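Local coordinates for protein oxidoreductase, zinc-binding dehydrogenase family (PDB 5K1S) that acts as a zinc-containing medium-chain reductase in an alternative route for de novo isovaleryl coenzyme A biosynthesis in Myxococcus xanthus, at residues Gly197-Gln202 / Val326-Thr331; Met107-Cys112 / Ser121-Asp126. One frame throughout, in Å; residues are numbered along the deposited sequence.

Contact 1. Residues Gly197-Gln202 / Val326-Thr331; sequences GLSSVQ and VRQFVT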
loop_
_atom_site.group_PDB
_atom_site.type_symbol
_atom_site.label_atom_id
_atom_site.label_comp_id
_atom_site.label_asym_id
_atom_site.label_seq_id
_atom_site.Cartn_x
_atom_site.Cartn_y
_atom_site.Cartn_z
ATOM N N GLY A 197 0.400 5.750 18.682
ATOM C CA GLY A 197 -0.334 4.535 18.995
ATOM C C GLY A 197 -1.496 4.784 19.934
ATOM O O GLY A 197 -2.623 4.352 19.677
ATOM N N LEU A 198 -1.239 5.487 21.039
ATOM C CA LEU A 198 -2.296 5.750 22.009
ATOM C C LEU A 198 -3.486 6.442 21.357
ATOM O O LEU A 198 -4.641 6.087 21.621
ATOM C CB LEU A 198 -1.751 6.592 23.163
ATOM C CG LEU A 198 -0.746 5.886 24.077
ATOM C CD1 LEU A 198 -0.132 6.874 25.056
ATOM C CD2 LEU A 198 -1.403 4.734 24.825
ATOM N N SER A 199 -3.228 7.431 20.501
ATOM C CA SER A 199 -4.324 8.106 19.814
ATOM C C SER A 199 -5.035 7.162 18.854
ATOM O O SER A 199 -6.266 7.194 18.739
ATOM C CB SER A 199 -3.803 9.336 19.073
ATOM O OG SER A 199 -3.379 10.336 19.983
ATOM N N SER A 200 -4.276 6.311 18.158
ATOM C CA SER A 200 -4.891 5.364 17.234
ATOM C C SER A 200 -5.769 4.365 17.975
ATOM O O SER A 200 -6.884 4.060 17.533
ATOM C CB SER A 200 -3.809 4.638 16.434
ATOM O OG SER A 200 -3.026 5.555 15.689
ATOM N N VAL A 201 -5.285 3.842 19.105
ATOM C CA VAL A 201 -6.079 2.912 19.908
ATOM C C VAL A 201 -7.435 3.526 20.232
ATOM O O VAL A 201 -8.489 2.942 19.955
ATOM C CB VAL A 201 -5.320 2.521 21.189
ATOM C CG1 VAL A 201 -6.224 1.751 22.153
ATOM C CG2 VAL A 201 -4.093 1.690 20.845
ATOM N N GLN A 202 -7.421 4.718 20.831
ATOM C CA GLN A 202 -8.670 5.384 21.184
ATOM C C GLN A 202 -9.538 5.604 19.953
ATOM O O GLN A 202 -10.738 5.306 19.961
ATOM C CB GLN A 202 -8.378 6.719 21.868
ATOM C CG GLN A 202 -7.562 6.611 23.142
ATOM C CD GLN A 202 -7.290 7.964 23.763
ATOM O OE1 GLN A 202 -8.112 8.491 24.514
ATOM N NE2 GLN A 202 -6.137 8.543 23.446
ATOM N N VAL A 326 -10.395 11.170 22.094
ATOM C CA VAL A 326 -8.984 10.807 22.049
ATOM C C VAL A 326 -8.227 11.716 23.007
ATOM O O VAL A 326 -7.956 12.881 22.694
ATOM C CB VAL A 326 -8.420 10.910 20.620
ATOM C CG1 VAL A 326 -6.945 10.525 20.596
ATOM C CG2 VAL A 326 -9.216 10.027 19.671
ATOM N N ARG A 327 -7.889 11.191 24.180
ATOM C CA ARG A 327 -7.198 11.981 25.185
ATOM C C ARG A 327 -5.768 12.288 24.750
ATOM O O ARG A 327 -5.218 11.678 23.830
ATOM C CB ARG A 327 -7.172 11.246 26.523
ATOM C CG ARG A 327 -8.486 11.262 27.287
ATOM C CD ARG A 327 -8.336 10.548 28.621
ATOM N NE ARG A 327 -7.233 11.099 29.405
ATOM C CZ ARG A 327 -6.699 10.510 30.471
ATOM N NH1 ARG A 327 -7.156 9.338 30.891
ATOM N NH2 ARG A 327 -5.697 11.094 31.116
ATOM N N GLN A 328 -5.166 13.254 25.439
ATOM C CA GLN A 328 -3.760 13.593 25.275
ATOM C C GLN A 328 -3.031 13.299 26.576
ATOM O O GLN A 328 -3.508 13.666 27.656
ATOM C CB GLN A 328 -3.584 15.063 24.880
ATOM C CG GLN A 328 -3.808 15.335 23.402
ATOM C CD GLN A 328 -2.806 14.611 22.525
ATOM O OE1 GLN A 328 -1.652 14.420 22.910
ATOM N NE2 GLN A 328 -3.244 14.193 21.343
ATOM N N PHE A 329 -1.881 12.641 26.471
ATOM C CA PHE A 329 -1.105 12.206 27.629
ATOM C C PHE A 329 0.156 13.064 27.707
ATOM O O PHE A 329 1.227 12.683 27.235
ATOM C CB PHE A 329 -0.780 10.715 27.521
ATOM C CG PHE A 329 -1.992 9.843 27.355
ATOM C CD1 PHE A 329 -2.553 9.643 26.103
ATOM C CD2 PHE A 329 -2.572 9.223 28.448
ATOM C CE1 PHE A 329 -3.669 8.842 25.948
ATOM C CE2 PHE A 329 -3.688 8.420 28.298
ATOM C CZ PHE A 329 -4.236 8.229 27.046
ATOM N N VAL A 330 0.017 14.236 28.318
ATOM C CA VAL A 330 1.126 15.171 28.474
ATOM C C VAL A 330 1.856 14.838 29.768
ATOM O O VAL A 330 1.280 14.931 30.857
ATOM C CB VAL A 330 0.630 16.625 28.480
ATOM C CG1 VAL A 330 1.807 17.588 28.579
ATOM C CG2 VAL A 330 -0.197 16.912 27.234
ATOM N N THR A 331 3.127 14.455 29.651
ATOM C CA THR A 331 3.929 14.109 30.818
ATOM C C THR A 331 4.258 15.353 31.632
ATOM O O THR A 331 3.726 15.541 32.731
ATOM C CB THR A 331 5.220 13.402 30.396
ATOM O OG1 THR A 331 4.900 12.157 29.764
ATOM C CG2 THR A 331 6.122 13.135 31.602
#

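Contact 2. Residues Met107-Cys112 / Ser121-Asp126; sequences MSCGDC and SLCKTD. With ZN (zinc ion), chain E.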
loop_
_atom_site.group_PDB
_atom_site.type_symbol
_atom_site.label_atom_id
_atom_site.label_comp_id
_atom_site.label_asym_id
_atom_site.label_seq_id
_atom_site.Cartn_x
_atom_site.Cartn_y
_atom_site.Cartn_z
ATOM N N MET A 107 3.267 22.872 5.097
ATOM C CA MET A 107 2.297 23.634 4.332
ATOM C C MET A 107 1.817 22.831 3.125
ATOM O O MET A 107 2.235 21.695 2.886
ATOM C CB MET A 107 2.901 24.967 3.887
ATOM C CG MET A 107 2.997 26.009 4.989
ATOM S SD MET A 107 1.405 26.357 5.760
ATOM C CE MET A 107 0.453 26.934 4.355
ATOM N N SER A 108 0.918 23.441 2.355
ATOM C CA SER A 108 0.344 22.819 1.170
ATOM C C SER A 108 -0.243 23.928 0.310
ATOM O O SER A 108 -0.984 24.775 0.818
ATOM C CB SER A 108 -0.729 21.793 1.555
ATOM O OG SER A 108 -1.319 21.213 0.407
ATOM N N CYS A 109 0.089 23.927 -0.983
ATOM C CA CYS A 109 -0.291 25.048 -1.839
ATOM C C CYS A 109 -1.807 25.160 -1.961
ATOM O O CYS A 109 -2.372 26.253 -1.844
ATOM C CB CYS A 109 0.355 24.904 -3.216
ATOM S SG CYS A 109 -0.389 23.653 -4.286
ATOM N N GLY A 110 -2.482 24.038 -2.197
ATOM C CA GLY A 110 -3.925 24.018 -2.304
ATOM C C GLY A 110 -4.465 24.105 -3.714
ATOM O O GLY A 110 -5.689 24.071 -3.890
ATOM N N ASP A 111 -3.599 24.207 -4.723
ATOM C CA ASP A 111 -4.023 24.412 -6.102
ATOM C C ASP A 111 -3.642 23.280 -7.042
ATOM O O ASP A 111 -4.335 23.073 -8.041
ATOM C CB ASP A 111 -3.431 25.720 -6.647
ATOM C CG ASP A 111 -3.907 26.937 -5.881
ATOM O OD1 ASP A 111 -5.074 26.941 -5.435
ATOM O OD2 ASP A 111 -3.113 27.890 -5.721
ATOM N N CYS A 112 -2.568 22.548 -6.762
ATOM C CA CYS A 112 -2.163 21.464 -7.641
ATOM C C CYS A 112 -3.167 20.316 -7.569
ATOM O O CYS A 112 -4.000 20.233 -6.663
ATOM C CB CYS A 112 -0.765 20.965 -7.273
ATOM S SG CYS A 112 -0.674 20.096 -5.691
ATOM N N SER A 121 -0.805 15.991 1.842
ATOM C CA SER A 121 0.454 15.437 2.322
ATOM C C SER A 121 1.463 15.248 1.198
ATOM O O SER A 121 2.670 15.241 1.460
ATOM C CB SER A 121 0.207 14.097 3.020
ATOM O OG SER A 121 -0.631 14.257 4.151
ATOM N N LEU A 122 0.998 15.106 -0.043
ATOM C CA LEU A 122 1.862 14.820 -1.179
ATOM C C LEU A 122 2.168 16.046 -2.028
ATOM O O LEU A 122 2.834 15.916 -3.060
ATOM C CB LEU A 122 1.219 13.742 -2.058
ATOM C CG LEU A 122 0.812 12.459 -1.332
ATOM C CD1 LEU A 122 0.104 11.510 -2.286
ATOM C CD2 LEU A 122 2.022 11.785 -0.703
ATOM N N CYS A 123 1.703 17.226 -1.627
ATOM C CA CYS A 123 1.942 18.430 -2.413
ATOM C C CYS A 123 3.438 18.679 -2.563
ATOM O O CYS A 123 4.190 18.630 -1.585
ATOM C CB CYS A 123 1.270 19.631 -1.749
ATOM S SG CYS A 123 1.615 21.211 -2.560
ATOM N N LYS A 124 3.868 18.956 -3.794
ATOM C CA LYS A 124 5.265 19.265 -4.071
ATOM C C LYS A 124 5.529 20.752 -4.269
ATOM O O LYS A 124 6.686 21.175 -4.167
ATOM C CB LYS A 124 5.740 18.511 -5.319
ATOM C CG LYS A 124 5.936 17.015 -5.113
ATOM C CD LYS A 124 6.477 16.354 -6.375
ATOM C CE LYS A 124 6.865 14.901 -6.131
ATOM N NZ LYS A 124 7.338 14.231 -7.379
ATOM N N THR A 125 4.497 21.553 -4.541
ATOM C CA THR A 125 4.707 22.964 -4.846
ATOM C C THR A 125 4.933 23.798 -3.592
ATOM O O THR A 125 5.592 24.842 -3.661
ATOM C CB THR A 125 3.515 23.517 -5.632
ATOM O OG1 THR A 125 2.331 23.446 -4.831
ATOM C CG2 THR A 125 3.304 22.720 -6.915
ATOM N N ASP A 126 4.401 23.368 -2.448
ATOM C CA ASP A 126 4.634 24.047 -1.171
ATOM C C ASP A 126 4.844 22.971 -0.113
ATOM O O ASP A 126 3.877 22.403 0.402
ATOM C CB ASP A 126 3.474 24.965 -0.802
ATOM C CG ASP A 126 3.760 25.796 0.439
ATOM O OD1 ASP A 126 4.748 25.503 1.144
ATOM O OD2 ASP A 126 2.994 26.744 0.714
HETATM ZN ZN ZN E . -0.501 21.388 -3.775
#

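Contact 1. Residues Gly197-Gln202 / Val326-Thr331
Gln202 reaches from helix 195-206 to the backbone of Arg327. Its chain runs extended beyond CG (chi2 179°), which carries the amide across to the loop. There OE1 accepts from Arg327 N at 2.7 Å in a nearly straight bond, the donor standing out of the plane of the Gln202 carbonyl. NE2 gives a longer bond to Arg327 O at 3.3 Å, with the acceptor close to the amide plane. A weak bond from NE2 to Leu198 O ties the same amide to its own helix. The packed side continues through Val326, whose CG1 lies 3.6 Å from Ser199 OG. That hydroxyl has its hydrogen bond with Thr168 of helix 165-178.

The looser side is Phe329. Leu198 CD1 sits over one face of its ring in a CH-pi contact, 4.3 Å from the centroid. Gln202 NE2 comes to the ring edge. Beyond the ring lies the exposed Arg327 side chain, with Phe329 CE2 under one face of its guanidinium.

Helix 195-206 follows the first strand, 186-190, of the Rossmann fold. The loop leads from helix 311-323 into strand 330-335 of the catalytic domain. The buried Gln202 amide meets both N-H and C=O of Arg327, consistent with a defined placing of the two domains here.

Contact 2. Residues Met107-Cys112 / Ser121-Asp126
Cys109 and Cys123 turn their sulfurs to the same zinc ion from two different first torsions. In Cys123, SG is anti to the backbone N (chi1 175°). In Cys109 it lies between the backbone N and the carbonyl carbon (chi1 75°), and Cys112 has the same setting (chi1 69°). These torsions bring three sulfurs around the metal. Cys109 SG and Cys112 SG each stand 2.3 Å from the zinc ion, and Cys123 SG stands 2.4 Å from it. Cys115, from helix 113-116 between the two segments, supplies the fourth sulfur.

Backbone N-H groups also meet Cys123 SG. Cys109 N points almost straight at Cys123 SG, 3.5 Å away across the contact. Asp126 N reaches the same sulfur, also at 3.5 Å, from within its own segment. Cys123 SG therefore takes two N-H groups as well as the metal. Cys112 is the N-cap of helix 113-116, and its side chain caps a backbone N just past the segment.

Beside the metal, Ser108 OG lies 3.7 Å from Cys123 CB. Asp126 CB packs on Cys109 N at 3.5 Å. The Asp126 carboxylate lies against Met107 CB, with OD1 3.4 Å from it, while OD1 also accepts from Arg128 N. Ser121 packs on Glu300, Leu122 on Lys299 and Lys124 on Pro274, all three of the second subunit.

Four cysteines in this spacing form the structural-type zinc lobe known from medium-chain dehydrogenases. With four sulfur ligands the zinc ion probably serves to hold the loop together rather than to bind substrate. The N-H groups on Cys123 SG would be expected to spread some of the negative charge that a thiolate ligand brings.

How the contacts relate
Contact 1 and contact 2 lie on opposite sides of the chain's centre. Their centres are 28 Å apart, their nearest atoms are about 15 Å apart, and they share no helix or strand. Contact 1 is the more central and joins elements far apart in sequence, a helix of the Rossmann domain and a return loop to the catalytic domain. Contact 2 is local, sits farther out and brackets the short helix 113-116, and its segment 121-126 touches the second subunit. Both are partly buried. Contact 1 relies on amide hydrogen bonds and apolar packing, whereas in contact 2 metal coordination holds a loop with little regular structure.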